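Tail component (Lactobacillus phage J-1, PDB 5LY8) probably binds cell-surface carbohydrate of its Lactobacillus casei host through this second carbohydrate-binding module of the evolved distal tail (Dit) protein. Local coordinates at residues G103-A106 with A107-G110; G28-L31 with N32-V35. All blocks are in the same frame, centred on the assembly; numbering follows the deposited sequence.

Interaction 1 of 2, residues G103-A106 with A107-G110; sequences GTNA and AEVG. With MG (magnesium ion), chain B.
Residues 105-108 form a type I beta turn, with Asn105 CA and Glu108 CA 5.2 Å apart, and Glu108 N donates to Asn105 O at 3.1 Å with an N-H...O angle of 145°. The donor stands well above the carbonyl plane, 66° out of it. The same curl presents two backbone carbonyls to the magnesium ion, which is bound by Ala106 O at 2.5 Å and by Glu108 O at 2.3 Å. Four more atoms complete the site, among them Asp130 OD2 and the carbonyl oxygens of Ser132 and Asn135, so that this turn and the loop following strand 121-130 are tied to one metal.

The Glu108 side chain reaches back beside Thr104 and Asn105. Its CG is anti to the carbonyl carbon (chi1 -61°), and the extended chain beyond it lies alongside Asn105, carrying OE1 to 3.4 Å from Thr104 CA. The Thr104 side chain runs antiparallel to that of Glu108, its OG1 3.7 Å from Glu108 CB; in the conformer described, this hydroxyl is hydrogen-bonded to Asp130 OD2, a second-shell contact to a metal ligand.

The loop leaves strand 94-103 of the six-stranded antiparallel sheet, where Gly103 pairs with Ser223, and enters strand 110-118 of the mixed sheet, where Gly110 pairs with Asp130.

Interaction 2 of 2, residues G28-L31 with N32-V35; sequences GVTL and NNGV
Thr30 and Asn33 flank a sharp reversal of the chain, their CA atoms 6.6 Å apart, in a beta turn resembling type II with Leu31 and Asn32 at its corners. The turn ends the short strand 30-31 of a beta-sandwich module assigned to the concanavalin clan. Asn32 takes up the left-handed backbone region (phi 54°), which swings the chain round. The turn is open: Thr30 O and Asn33 N stand 5.0 Å apart, and a water fills the place of the direct backbone bond, donating to Thr30 O at 3.0 Å and accepting from Asn33 N at 3.1 Å.

A side-chain bond closes the turn a second time. The Thr30 hydroxyl lies between its own backbone N and carbonyl carbon, and Asn33 CG is placed likewise on its residue (chi1 72°), which brings the amide back over the turn. The two side chains run roughly perpendicular to each other, and Thr30 CB also lies against the amide, 3.1 Å from Asn33 OD1 and 3.5 Å from Asn33 ND2. Water and side-chain bond together link the same two residues, one through backbone atoms and the other through side chains.

The Asn32 amide is used elsewhere: OD1 accepts from Ser77 N of strand 73-81, and ND2 donates to Gly52 O in the loop after strand 49-50. Backbone bonds pair Thr30 with Ser79 and Asn32 with Ser77, and Leu31 rests on Met78 of strand 73-81.

The hydroxyl-to-amide bond is short and well directed: Thr30 OG1 donates to Asn33 OD1 at 2.6 Å, lying in the carbonyl plane on a lone pair, with a C=O...O angle of 117°.

In the fold
Both interactions are local turns within one carbohydrate-binding module; their centres lie 26 Å apart and their nearest atoms about 15 Å apart. Interaction 1 is partly buried and bridges the two large sheets at a metal site; interaction 2 is a surface contact at an edge of the mixed sheet, away from the annotated sites. That mixed sheet is their common element: interaction 1 leads into it at strand 110-118, whereas interaction 2 lies at the end of its short strand 30-31. Their chemistry differs accordingly: the metal-bound turn is held by main-chain groups, the surface turn by side chains and solvent.

Interaction 1 of 2, residues G103-A106 with A107-G110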
loop_
_atom_site.group_PDB
_atom_site.type_symbol
_atom_site.label_atom_id
_atom_site.label_comp_id
_atom_site.label_asym_id
_atom_site.label_seq_id
_atom_site.Cartn_x
_atom_site.Cartn_y
_atom_site.Cartn_z
ATOM N N GLY A 103 -7.368 -13.059 0.333
ATOM C CA GLY A 103 -7.892 -14.193 -0.408
ATOM C C GLY A 103 -8.972 -13.716 -1.342
ATOM O O GLY A 103 -9.644 -12.743 -1.054
ATOM N N THR A 104 -9.167 -14.458 -2.468
ATOM C CA THR A 104 -10.196 -14.032 -3.409
ATOM C C THR A 104 -10.859 -15.257 -4.056
ATOM O O THR A 104 -10.482 -16.422 -3.826
ATOM C CB THR A 104 -9.630 -12.961 -4.398
ATOM O OG1 THR A 104 -10.684 -12.375 -5.200
ATOM C CG2 THR A 104 -8.520 -13.502 -5.317
ATOM N N ASN A 105 -11.749 -14.902 -4.948
ATOM C CA ASN A 105 -12.572 -15.906 -5.621
ATOM C C ASN A 105 -13.118 -15.282 -6.860
ATOM O O ASN A 105 -12.951 -14.078 -7.114
ATOM C CB ASN A 105 -13.660 -16.620 -4.797
ATOM C CG ASN A 105 -13.349 -17.503 -3.633
ATOM O OD1 ASN A 105 -13.960 -17.361 -2.574
ATOM N ND2 ASN A 105 -12.661 -18.606 -3.885
ATOM N N ALA A 106 -13.532 -16.092 -7.816
ATOM C CA ALA A 106 -13.950 -15.483 -9.042
ATOM C C ALA A 106 -14.891 -14.307 -8.864
ATOM O O ALA A 106 -14.582 -13.239 -9.372
ATOM C CB ALA A 106 -14.552 -16.528 -9.970
ATOM N N ALA A 107 -15.951 -14.449 -8.055
ATOM C CA ALA A 107 -16.982 -13.421 -7.941
ATOM C C ALA A 107 -16.568 -12.216 -7.112
ATOM O O ALA A 107 -17.233 -11.186 -7.141
ATOM C CB ALA A 107 -18.262 -14.032 -7.372
ATOM N N GLU A 108 -15.448 -12.332 -6.380
ATOM C CA GLU A 108 -14.982 -11.274 -5.491
ATOM C C GLU A 108 -14.144 -10.241 -6.206
ATOM O O GLU A 108 -13.373 -10.564 -7.120
ATOM C CB GLU A 108 -14.234 -11.868 -4.303
ATOM C CG GLU A 108 -15.120 -12.788 -3.473
ATOM C CD GLU A 108 -14.424 -13.528 -2.353
ATOM O OE1 GLU A 108 -13.219 -13.318 -2.125
ATOM O OE2 GLU A 108 -15.096 -14.378 -1.721
ATOM N N VAL A 109 -14.252 -8.983 -5.726
ATOM C CA VAL A 109 -13.534 -7.830 -6.264
ATOM C C VAL A 109 -12.955 -7.044 -5.101
ATOM O O VAL A 109 -13.659 -6.785 -4.109
ATOM C CB VAL A 109 -14.477 -6.954 -7.140
ATOM C CG1 VAL A 109 -13.881 -5.592 -7.474
ATOM C CG2 VAL A 109 -14.872 -7.700 -8.417
ATOM N N GLY A 110 -11.710 -6.612 -5.222
ATOM C CA GLY A 110 -11.153 -5.800 -4.154
ATOM C C GLY A 110 -9.826 -5.233 -4.563
ATOM O O GLY A 110 -9.214 -5.686 -5.529
HETATM MG MG MG B . -12.563 -11.816 -8.907
#

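Interaction 2 of 2, residues G28-L31 with N32-V35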
loop_
_atom_site.group_PDB
_atom_site.type_symbol
_atom_site.label_atom_id
_atom_site.label_comp_id
_atom_site.label_asym_id
_atom_site.label_seq_id
_atom_site.Cartn_x
_atom_site.Cartn_y
_atom_site.Cartn_z
ATOM N N GLY A 28 -2.001 8.376 16.393
ATOM C CA GLY A 28 -1.089 9.119 15.535
ATOM C C GLY A 28 -1.385 8.909 14.072
ATOM O O GLY A 28 -0.467 8.944 13.238
ATOM N N VAL A 29 -2.666 8.684 13.756
ATOM C CA VAL A 29 -3.126 8.451 12.389
ATOM C C VAL A 29 -4.406 9.223 12.129
ATOM O O VAL A 29 -5.102 9.639 13.078
ATOM C CB VAL A 29 -3.359 6.947 12.077
ATOM C CG1 VAL A 29 -2.073 6.153 12.155
ATOM C CG2 VAL A 29 -4.459 6.332 12.945
ATOM N N THR A 30 -4.752 9.384 10.838
ATOM C CA THR A 30 -6.007 9.999 10.455
ATOM C C THR A 30 -6.768 9.071 9.536
ATOM O O THR A 30 -6.173 8.362 8.710
ATOM C CB THR A 30 -5.819 11.398 9.903
ATOM O OG1 THR A 30 -4.935 11.329 8.808
ATOM C CG2 THR A 30 -5.288 12.376 10.946
ATOM N N LEU A 31 -8.077 9.073 9.678
ATOM C CA LEU A 31 -8.963 8.209 8.936
ATOM C C LEU A 31 -9.590 8.899 7.772
ATOM O O LEU A 31 -10.038 10.039 7.887
ATOM C CB LEU A 31 -10.065 7.695 9.879
ATOM C CG LEU A 31 -9.563 6.911 11.102
ATOM C CD1 LEU A 31 -10.658 6.779 12.179
ATOM C CD2 LEU A 31 -8.962 5.564 10.686
ATOM N N ASN A 32 -9.635 8.212 6.623
ATOM C CA ASN A 32 -10.371 8.675 5.459
ATOM C C ASN A 32 -10.025 10.091 4.979
ATOM O O ASN A 32 -10.909 10.808 4.486
ATOM C CB ASN A 32 -11.881 8.515 5.722
ATOM C CG ASN A 32 -12.212 7.069 5.948
ATOM O OD1 ASN A 32 -11.682 6.195 5.249
ATOM N ND2 ASN A 32 -13.128 6.784 6.853
ATOM N N ASN A 33 -8.737 10.458 5.022
ATOM C CA ASN A 33 -8.326 11.788 4.567
ATOM C C ASN A 33 -6.919 11.752 3.974
ATOM O O ASN A 33 -6.142 12.716 4.135
ATOM C CB ASN A 33 -8.426 12.791 5.738
ATOM C CG ASN A 33 -7.360 12.587 6.790
ATOM O OD1 ASN A 33 -6.767 11.505 6.912
ATOM N ND2 ASN A 33 -7.011 13.648 7.515
ATOM N N GLY A 34 -6.590 10.656 3.297
ATOM C CA GLY A 34 -5.275 10.503 2.705
ATOM C C GLY A 34 -5.261 10.652 1.205
ATOM O O GLY A 34 -6.131 11.299 0.618
ATOM N N VAL A 35 -4.268 10.028 0.584
ATOM C CA VAL A 35 -4.053 10.155 -0.856
ATOM C C VAL A 35 -4.183 8.786 -1.499
ATOM O O VAL A 35 -3.567 7.815 -1.043
ATOM C CB VAL A 35 -2.651 10.737 -1.166
ATOM C CG1 VAL A 35 -2.514 11.038 -2.651
ATOM C CG2 VAL A 35 -2.350 11.986 -0.330
HETATM O O HOH W 1 -6.506 8.397 5.765
#